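Local atomic coordinates of levansucrase (Bacillus megaterium, PDB entry 3OM4), a protein that belongs to the levansucrase/invertase family of carbohydrate-active enzymes and folds as a five-bladed beta-propeller. Residues L71-G76 against G148-D153; H82-V87 against Y106-D111; S116-G121 against D185-V190. The protein carries 1 engineered substitution. All blocks are in the same frame, centred on the assembly; numbering follows the deposited sequence.

Contact 1. Residues L71-G76 against G148-D153; sequences LQNADG and GTLTKD
Q72 and T149 face each other in a parallel bridge between strands 60-72 and 142-150 of the propeller's curled, branched sheet. Two backbone bonds hold the bridge. Q72 N donates to G148 O at 2.8 Å, and L150 N donates to Q72 O at 2.9 Å. The second bond is fairly straight, with 158° at the hydrogen. The CA of T149 adds a CH...O contact of 3.1 Å to Q72 O, so two neighbouring residues converge on one carbonyl.

L71 packs on the other face of the sheet from the Q72 and T149 side chains. Its CG stands anti to the backbone N (chi1 177°). This sends CD1 over the peptide between T149 and L150, with CD1 3.5 Å from T149 C. The CG of L71 also meets CB of L150. The Q72 and T149 side chains touch H231 and Y232 of strand 228-235.

Beyond Q72 the chain leaves the sheet in a type I turn from N73 to G76, closed by G76 N donating to N73 O. The extended Q72 side chain runs back to this turn, and NE2 donates to G76 O at 2.8 Å. That bond ties the amide to the end of the turn. The N73 amide is fixed by ND2 donating to OG1 of T77.

Three waters bridge the two segments. Water 1 accepts from G148 N and lies 2.8 Å from OE1 of Q72. Water 2 joins N73 O to OG1 of T149, 2.9 Å away from that hydroxyl. Water 3 donates to both N73 OD1 and the carbonyl of L150, with L150 O 2.7 Å from the water oxygen.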
loop_
_atom_site.group_PDB
_atom_site.type_symbol
_atom_site.label_atom_id
_atom_site.label_comp_id
_atom_site.label_asym_id
_atom_site.label_seq_id
_atom_site.Cartn_x
_atom_site.Cartn_y
_atom_site.Cartn_z
ATOM N N LEU A 71 -6.791 11.818 -3.865
ATOM C CA LEU A 71 -7.835 12.233 -2.941
ATOM C C LEU A 71 -9.121 11.540 -3.388
ATOM O O LEU A 71 -9.533 11.658 -4.547
ATOM C CB LEU A 71 -7.997 13.757 -2.951
ATOM C CG LEU A 71 -9.104 14.372 -2.089
ATOM C CD1 LEU A 71 -8.799 14.217 -0.608
ATOM C CD2 LEU A 71 -9.298 15.837 -2.444
ATOM N N GLN A 72 -9.736 10.803 -2.469
ATOM C CA GLN A 72 -10.893 9.975 -2.797
ATOM C C GLN A 72 -12.147 10.416 -2.064
ATOM O O GLN A 72 -12.075 11.015 -0.993
ATOM C CB GLN A 72 -10.617 8.510 -2.452
ATOM C CG GLN A 72 -9.569 7.837 -3.320
ATOM C CD GLN A 72 -9.167 6.479 -2.788
ATOM O OE1 GLN A 72 -8.557 6.371 -1.720
ATOM N NE2 GLN A 72 -9.504 5.432 -3.530
ATOM N N ASN A 73 -13.298 10.102 -2.650
ATOM C CA ASN A 73 -14.558 10.143 -1.929
ATOM C C ASN A 73 -14.605 8.932 -0.996
ATOM O O ASN A 73 -13.819 7.992 -1.159
ATOM C CB ASN A 73 -15.730 10.132 -2.917
ATOM C CG ASN A 73 -15.673 11.293 -3.903
ATOM O OD1 ASN A 73 -15.562 12.457 -3.509
ATOM N ND2 ASN A 73 -15.747 10.979 -5.193
ATOM N N ALA A 74 -15.514 8.952 -0.022
ATOM C CA ALA A 74 -15.622 7.874 0.966
ATOM C C ALA A 74 -15.679 6.475 0.339
ATOM O O ALA A 74 -15.119 5.522 0.889
ATOM C CB ALA A 74 -16.824 8.103 1.872
ATOM N N ASP A 75 -16.344 6.370 -0.812
ATOM C CA ASP A 75 -16.525 5.092 -1.512
ATOM C C ASP A 75 -15.324 4.679 -2.371
ATOM O O ASP A 75 -15.330 3.606 -2.982
ATOM C CB ASP A 75 -17.821 5.103 -2.345
ATOM C CG ASP A 75 -17.756 6.038 -3.552
ATOM O OD1 ASP A 75 -16.773 6.797 -3.707
ATOM O OD2 ASP A 75 -18.710 6.009 -4.359
ATOM N N GLY A 76 -14.305 5.532 -2.419
ATOM C CA GLY A 76 -13.065 5.208 -3.117
ATOM C C GLY A 76 -12.898 5.835 -4.488
ATOM O O GLY A 76 -11.801 5.813 -5.048
ATOM N N GLY A 148 -6.196 9.647 1.218
ATOM C CA GLY A 148 -6.799 10.966 1.358
ATOM C C GLY A 148 -8.273 10.892 1.033
ATOM O O GLY A 148 -8.665 10.278 0.036
ATOM N N THR A 149 -9.090 11.507 1.883
ATOM C CA THR A 149 -10.533 11.535 1.679
ATOM C C THR A 149 -11.078 12.965 1.695
ATOM O O THR A 149 -10.614 13.812 2.463
ATOM C CB THR A 149 -11.284 10.621 2.697
ATOM O OG1 THR A 149 -12.612 10.351 2.225
ATOM C CG2 THR A 149 -11.343 11.244 4.099
ATOM N N LEU A 150 -12.039 13.230 0.814
ATOM C CA LEU A 150 -12.748 14.505 0.817
ATOM C C LEU A 150 -14.002 14.340 1.665
ATOM O O LEU A 150 -14.928 13.618 1.289
ATOM C CB LEU A 150 -13.093 14.957 -0.609
ATOM C CG LEU A 150 -13.868 16.275 -0.776
ATOM C CD1 LEU A 150 -13.083 17.487 -0.266
ATOM C CD2 LEU A 150 -14.281 16.479 -2.228
ATOM N N THR A 151 -14.017 15.009 2.812
ATOM C CA THR A 151 -15.074 14.826 3.802
ATOM C C THR A 151 -16.404 15.417 3.335
ATOM O O THR A 151 -16.454 16.156 2.344
ATOM C CB THR A 151 -14.691 15.445 5.169
ATOM O OG1 THR A 151 -14.714 16.873 5.074
ATOM C CG2 THR A 151 -13.303 14.991 5.612
ATOM N N LYS A 152 -17.473 15.077 4.052
ATOM C CA LYS A 152 -18.787 15.683 3.846
ATOM C C LYS A 152 -18.719 17.207 3.934
ATOM O O LYS A 152 -19.348 17.908 3.138
ATOM C CB LYS A 152 -19.793 15.142 4.866
ATOM C CG LYS A 152 -20.478 13.853 4.433
ATOM C CD LYS A 152 -21.172 13.174 5.608
ATOM C CE LYS A 152 -21.829 11.874 5.161
ATOM N NZ LYS A 152 -22.281 11.050 6.320
ATOM N N ASP A 153 -17.934 17.703 4.890
ATOM C CA ASP A 153 -17.760 19.138 5.115
ATOM C C ASP A 153 -16.839 19.797 4.075
ATOM O O ASP A 153 -16.576 20.999 4.143
ATOM C CB ASP A 153 -17.238 19.381 6.539
ATOM C CG ASP A 153 -17.380 20.830 6.984
ATOM O OD1 ASP A 153 -18.388 21.482 6.632
ATOM O OD2 ASP A 153 -16.477 21.317 7.700
HETATM O O HOH W 1 -6.345 7.942 -1.058
HETATM O O HOH W 2 -11.873 7.950 0.785
HETATM O O HOH W 3 -16.559 13.335 -0.836
#

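Contact 2. Residues H82-V87 against Y106-D111; sequences HGYQIV and YKKAGD
K107 and Q85 meet as the hydrogen-bonded pair of an antiparallel beta hairpin, strands 84-92 and 101-108. Q85 N donates to K107 O at 2.8 Å, and K107 N returns a bond to Q85 O at 3.0 Å. The two side chains run side by side on one face. The K107 chain is bent at its far end (chi3 70°, chi4 63°), which folds NZ back over the turn. There NZ donates to Q85 OE1 at 3.0 Å, from well above the amide carbonyl plane. It also bonds D111 O at 2.7 Å and, more loosely, K108 O. Three carbonyl oxygens thus grip one ammonium group. K108 O also accepts from D111 N, which closes a type I turn, and the two donors reach it from opposite faces. The NE2 of Q85 bonds T452. Past the strand ends, A109 N donates to G83 O at 2.9 Å.

I86 and Y106 share the other face, and the Y84 ring comes up beside Y106. K108 runs alongside Y84 and donates from NZ to its OH at 3.0 Å; the main partner of this NZ is D185 O, outside the two segments. Y106 turns its edge to the face of Y84 in an offset edge-to-face pair, with planes at 80° and centroids 5.4 Å apart. The closest ring carbons are CD1 of Y84 and CD1 of Y106, at 3.6 Å.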
loop_
_atom_site.group_PDB
_atom_site.type_symbol
_atom_site.label_atom_id
_atom_site.label_comp_id
_atom_site.label_asym_id
_atom_site.label_seq_id
_atom_site.Cartn_x
_atom_site.Cartn_y
_atom_site.Cartn_z
ATOM N N HIS A 82 -12.871 21.568 -5.942
ATOM C CA HIS A 82 -12.939 22.861 -6.629
ATOM C C HIS A 82 -12.438 22.761 -8.074
ATOM O O HIS A 82 -11.656 23.594 -8.532
ATOM C CB HIS A 82 -12.171 23.933 -5.835
ATOM C CG HIS A 82 -12.834 24.296 -4.542
ATOM N ND1 HIS A 82 -12.368 23.867 -3.313
ATOM C CD2 HIS A 82 -13.944 25.032 -4.287
ATOM C CE1 HIS A 82 -13.156 24.332 -2.358
ATOM N NE2 HIS A 82 -14.122 25.041 -2.921
ATOM N N GLY A 83 -12.892 21.719 -8.774
ATOM C CA GLY A 83 -12.519 21.477 -10.169
ATOM C C GLY A 83 -11.195 20.765 -10.386
ATOM O O GLY A 83 -10.766 20.582 -11.528
ATOM N N TYR A 84 -10.546 20.362 -9.295
ATOM C CA TYR A 84 -9.228 19.731 -9.368
ATOM C C TYR A 84 -9.248 18.279 -8.919
ATOM O O TYR A 84 -9.994 17.909 -8.014
ATOM C CB TYR A 84 -8.218 20.487 -8.500
ATOM C CG TYR A 84 -7.929 21.897 -8.949
ATOM C CD1 TYR A 84 -7.006 22.150 -9.962
ATOM C CD2 TYR A 84 -8.568 22.981 -8.352
ATOM C CE1 TYR A 84 -6.734 23.448 -10.376
ATOM C CE2 TYR A 84 -8.302 24.284 -8.759
ATOM C CZ TYR A 84 -7.385 24.507 -9.770
ATOM O OH TYR A 84 -7.116 25.794 -10.176
ATOM N N GLN A 85 -8.416 17.464 -9.560
ATOM C CA GLN A 85 -8.056 16.164 -9.011
ATOM C C GLN A 85 -6.777 16.357 -8.199
ATOM O O GLN A 85 -5.890 17.115 -8.598
ATOM C CB GLN A 85 -7.862 15.132 -10.124
ATOM C CG GLN A 85 -9.173 14.647 -10.743
ATOM C CD GLN A 85 -8.974 13.647 -11.873
ATOM O OE1 GLN A 85 -7.895 13.551 -12.456
ATOM N NE2 GLN A 85 -10.026 12.900 -12.189
ATOM N N ILE A 86 -6.708 15.701 -7.043
ATOM C CA ILE A 86 -5.559 15.826 -6.150
ATOM C C ILE A 86 -4.892 14.468 -5.934
ATOM O O ILE A 86 -5.571 13.462 -5.709
ATOM C CB ILE A 86 -5.952 16.472 -4.791
ATOM C CG1 ILE A 86 -6.254 17.965 -4.982
ATOM C CG2 ILE A 86 -4.844 16.288 -3.744
ATOM C CD1 ILE A 86 -6.856 18.659 -3.765
ATOM N N VAL A 87 -3.563 14.460 -6.026
ATOM C CA VAL A 87 -2.757 13.271 -5.756
ATOM C C VAL A 87 -1.687 13.593 -4.717
ATOM O O VAL A 87 -0.885 14.514 -4.898
ATOM C CB VAL A 87 -2.102 12.714 -7.050
ATOM C CG1 VAL A 87 -1.012 11.695 -6.725
ATOM C CG2 VAL A 87 -3.144 12.078 -7.934
ATOM N N TYR A 106 -1.709 18.468 -8.105
ATOM C CA TYR A 106 -3.083 18.724 -8.533
ATOM C C TYR A 106 -3.193 19.027 -10.025
ATOM O O TYR A 106 -2.245 19.501 -10.647
ATOM C CB TYR A 106 -3.708 19.851 -7.705
ATOM C CG TYR A 106 -3.047 21.201 -7.879
ATOM C CD1 TYR A 106 -3.620 22.175 -8.697
ATOM C CD2 TYR A 106 -1.850 21.508 -7.224
ATOM C CE1 TYR A 106 -3.024 23.416 -8.860
ATOM C CE2 TYR A 106 -1.244 22.747 -7.384
ATOM C CZ TYR A 106 -1.839 23.696 -8.204
ATOM O OH TYR A 106 -1.252 24.924 -8.370
ATOM N N LYS A 107 -4.366 18.754 -10.583
ATOM C CA LYS A 107 -4.596 18.865 -12.020
ATOM C C LYS A 107 -6.055 19.221 -12.268
ATOM O O LYS A 107 -6.952 18.657 -11.639
ATOM C CB LYS A 107 -4.243 17.534 -12.702
ATOM C CG LYS A 107 -4.573 17.439 -14.193
ATOM C CD LYS A 107 -4.349 16.025 -14.755
ATOM C CE LYS A 107 -5.367 14.998 -14.239
ATOM N NZ LYS A 107 -6.776 15.282 -14.637
ATOM N N LYS A 108 -6.284 20.169 -13.175
ATOM C CA LYS A 108 -7.632 20.469 -13.648
ATOM C C LYS A 108 -8.295 19.164 -14.080
ATOM O O LYS A 108 -7.709 18.390 -14.839
ATOM C CB LYS A 108 -7.588 21.464 -14.814
ATOM C CG LYS A 108 -7.140 22.873 -14.434
ATOM C CD LYS A 108 -8.276 23.672 -13.808
ATOM C CE LYS A 108 -7.827 25.075 -13.430
ATOM N NZ LYS A 108 -8.852 25.761 -12.591
ATOM N N ALA A 109 -9.503 18.920 -13.578
ATOM C CA ALA A 109 -10.197 17.640 -13.765
ATOM C C ALA A 109 -10.206 17.138 -15.211
ATOM O O ALA A 109 -10.137 15.929 -15.449
ATOM C CB ALA A 109 -11.620 17.718 -13.215
ATOM N N GLY A 110 -10.272 18.072 -16.160
ATOM C CA GLY A 110 -10.353 17.751 -17.588
ATOM C C GLY A 110 -9.036 17.732 -18.349
ATOM O O GLY A 110 -8.997 17.329 -19.515
ATOM N N ASP A 111 -7.960 18.181 -17.705
ATOM C CA ASP A 111 -6.619 18.064 -18.279
ATOM C C ASP A 111 -6.152 16.613 -18.203
ATOM O O ASP A 111 -6.572 15.869 -17.314
ATOM C CB ASP A 111 -5.633 18.992 -17.565
ATOM C CG ASP A 111 -5.711 20.432 -18.055
ATOM O OD1 ASP A 111 -6.302 20.688 -19.129
ATOM O OD2 ASP A 111 -5.165 21.317 -17.362
#

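Contact 3. Residues S116-G121 against D185-V190; sequences SWKNAG and DNTLKV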
loop_
_atom_site.group_PDB
_atom_site.type_symbol
_atom_site.label_atom_id
_atom_site.label_comp_id
_atom_site.label_asym_id
_atom_site.label_seq_id
_atom_site.Cartn_x
_atom_site.Cartn_y
_atom_site.Cartn_z
ATOM N N SER A 116 0.394 18.503 -17.070
ATOM C CA SER A 116 -0.721 19.242 -16.465
ATOM C C SER A 116 -0.757 19.155 -14.938
ATOM O O SER A 116 -1.509 19.887 -14.287
ATOM C CB SER A 116 -2.059 18.763 -17.037
ATOM O OG SER A 116 -2.146 19.015 -18.429
ATOM N N TRP A 117 0.039 18.250 -14.374
ATOM C CA TRP A 117 0.132 18.100 -12.926
ATOM C C TRP A 117 0.996 19.198 -12.338
ATOM O O TRP A 117 2.200 19.254 -12.590
ATOM C CB TRP A 117 0.696 16.729 -12.553
ATOM C CG TRP A 117 -0.280 15.628 -12.755
ATOM C CD1 TRP A 117 -0.332 14.766 -13.808
ATOM C CD2 TRP A 117 -1.360 15.272 -11.887
ATOM N NE1 TRP A 117 -1.378 13.889 -13.652
ATOM C CE2 TRP A 117 -2.027 14.177 -12.480
ATOM C CE3 TRP A 117 -1.830 15.771 -10.663
ATOM C CZ2 TRP A 117 -3.137 13.567 -11.891
ATOM C CZ3 TRP A 117 -2.941 15.167 -10.080
ATOM C CH2 TRP A 117 -3.582 14.078 -10.699
ATOM N N LYS A 118 0.363 20.081 -11.571
ATOM C CA LYS A 118 1.072 21.134 -10.855
ATOM C C LYS A 118 1.410 20.655 -9.446
ATOM O O LYS A 118 0.793 19.718 -8.937
ATOM C CB LYS A 118 0.233 22.413 -10.804
ATOM C CG LYS A 118 0.015 23.067 -12.169
ATOM C CD LYS A 118 -0.821 24.338 -12.064
ATOM C CE LYS A 118 0.019 25.530 -11.626
ATOM N NZ LYS A 118 -0.738 26.809 -11.732
ATOM N N ASN A 119 2.392 21.303 -8.830
ATOM C CA ASN A 119 2.899 20.911 -7.519
ATOM C C ASN A 119 2.634 21.996 -6.478
ATOM O O ASN A 119 3.145 23.111 -6.591
ATOM C CB ASN A 119 4.399 20.613 -7.626
ATOM C CG ASN A 119 5.005 20.085 -6.331
ATOM O OD1 ASN A 119 4.308 19.831 -5.349
ATOM N ND2 ASN A 119 6.319 19.911 -6.336
ATOM N N ALA A 120 1.831 21.658 -5.471
ATOM C CA ALA A 120 1.516 22.589 -4.387
ATOM C C ALA A 120 2.563 22.542 -3.268
ATOM O O ALA A 120 2.466 23.278 -2.286
ATOM C CB ALA A 120 0.115 22.318 -3.839
ATOM N N GLY A 121 3.563 21.676 -3.430
ATOM C CA GLY A 121 4.644 21.539 -2.458
ATOM C C GLY A 121 4.350 20.492 -1.402
ATOM O O GLY A 121 3.405 19.709 -1.537
ATOM N N ASP A 185 -7.236 31.586 -10.146
ATOM C CA ASP A 185 -8.084 30.638 -10.882
ATOM C C ASP A 185 -7.417 29.314 -11.274
ATOM O O ASP A 185 -8.110 28.332 -11.550
ATOM C CB ASP A 185 -8.668 31.301 -12.137
ATOM C CG ASP A 185 -9.984 32.009 -11.868
ATOM O OD1 ASP A 185 -9.961 33.139 -11.332
ATOM O OD2 ASP A 185 -11.045 31.441 -12.214
ATOM N N ASN A 186 -6.086 29.285 -11.301
ATOM C CA ASN A 186 -5.354 28.101 -11.766
ATOM C C ASN A 186 -4.373 27.487 -10.754
ATOM O O ASN A 186 -3.576 26.613 -11.112
ATOM C CB ASN A 186 -4.648 28.392 -13.100
ATOM C CG ASN A 186 -3.608 29.498 -12.989
ATOM O OD1 ASN A 186 -2.568 29.333 -12.346
ATOM N ND2 ASN A 186 -3.877 30.628 -13.635
ATOM N N THR A 187 -4.442 27.934 -9.502
ATOM C CA THR A 187 -3.513 27.480 -8.465
ATOM C C THR A 187 -4.236 26.999 -7.204
ATOM O O THR A 187 -5.222 27.599 -6.770
ATOM C CB THR A 187 -2.497 28.594 -8.089
ATOM O OG1 THR A 187 -1.939 29.163 -9.278
ATOM C CG2 THR A 187 -1.359 28.047 -7.222
ATOM N N LEU A 188 -3.742 25.899 -6.642
ATOM C CA LEU A 188 -4.117 25.456 -5.305
ATOM C C LEU A 188 -2.925 25.655 -4.379
ATOM O O LEU A 188 -1.779 25.457 -4.782
ATOM C CB LEU A 188 -4.526 23.982 -5.307
ATOM C CG LEU A 188 -5.887 23.557 -5.861
ATOM C CD1 LEU A 188 -5.986 22.043 -5.844
ATOM C CD2 LEU A 188 -7.045 24.161 -5.071
ATOM N N LYS A 189 -3.203 26.041 -3.139
ATOM C CA LYS A 189 -2.157 26.278 -2.151
ATOM C C LYS A 189 -2.428 25.470 -0.887
ATOM O O LYS A 189 -3.571 25.373 -0.441
ATOM C CB LYS A 189 -2.090 27.771 -1.807
ATOM C CG LYS A 189 -1.017 28.148 -0.786
ATOM C CD LYS A 189 -1.212 29.569 -0.284
ATOM C CE LYS A 189 -0.231 29.901 0.830
ATOM N NZ LYS A 189 -0.395 31.301 1.310
ATOM N N VAL A 190 -1.376 24.881 -0.325
ATOM C CA VAL A 190 -1.453 24.313 1.013
ATOM C C VAL A 190 -1.191 25.447 2.001
ATOM O O VAL A 190 -0.090 26.001 2.049
ATOM C CB VAL A 190 -0.449 23.152 1.221
ATOM C CG1 VAL A 190 -0.425 22.712 2.684
ATOM C CG2 VAL A 190 -0.805 21.972 0.320
HETATM O O HOH W 4 1.151 25.538 -1.728
#
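N186 gives this contact its one direct hydrogen bond, and it does so through its backbone. K118 NZ donates to N186 O at 2.9 Å, coming from above the carbonyl plane. The lysine chain is extended at chi2 and bent at chi3 (81°), which brings its CD and CE alongside the same carbonyl. The N186 amide oxygen, OD1, lies 3.2 Å from K118 NZ, but at an angle too poor for a bond.

T187 follows. Its OG1 sits 3.6 Å from K118 NZ and is hydrogen-bonded to N184. L188 then places its carbonyl O 3.8 Å from CB of A120. Its backbone N is taken by the hydroxyl of Y106, on the strand beside 118-122.

At V190 the two chains are joined by solvent. Water 4 accepts from V190 N and donates to A120 O, 2.7 Å from that oxygen. The methyl CG2 of V190 meets CB of A120 at 4.3 Å.

Strands 118-122 and 187-200 lie at opposite ends of the pairing order of one curled propeller sheet. Their short segments run nearly parallel, with axes 6.5 Å apart at closest. At this surface contact one lysine bond, one bridging water and the A120 methyl stand in for direct strand-to-strand hydrogen bonds.

Overall arrangement
All three contacts belong to the same curled, branched sheet of the propeller and lie on one side of the chain's centre. Contact 1 encloses contact 2 along the sequence. Contacts 1 and 3 interleave, because 116-121 lies between 71-76 and 148-153 while 185-190 lies beyond them. The centres of contacts 2 and 3 are about 9 Å apart, and those of 1 and 2 about 14 Å. Strand 84-92 joins contact 2 to contact 1 through L71 N and I86 O. Contact 2 meets contact 3 through the Y106 to K118 backbone bond and through K108 NZ to D185 O. Contacts 1 and 3 do not touch. Contact 2 therefore bridges the parallel pairing and the two approaching sheet ends.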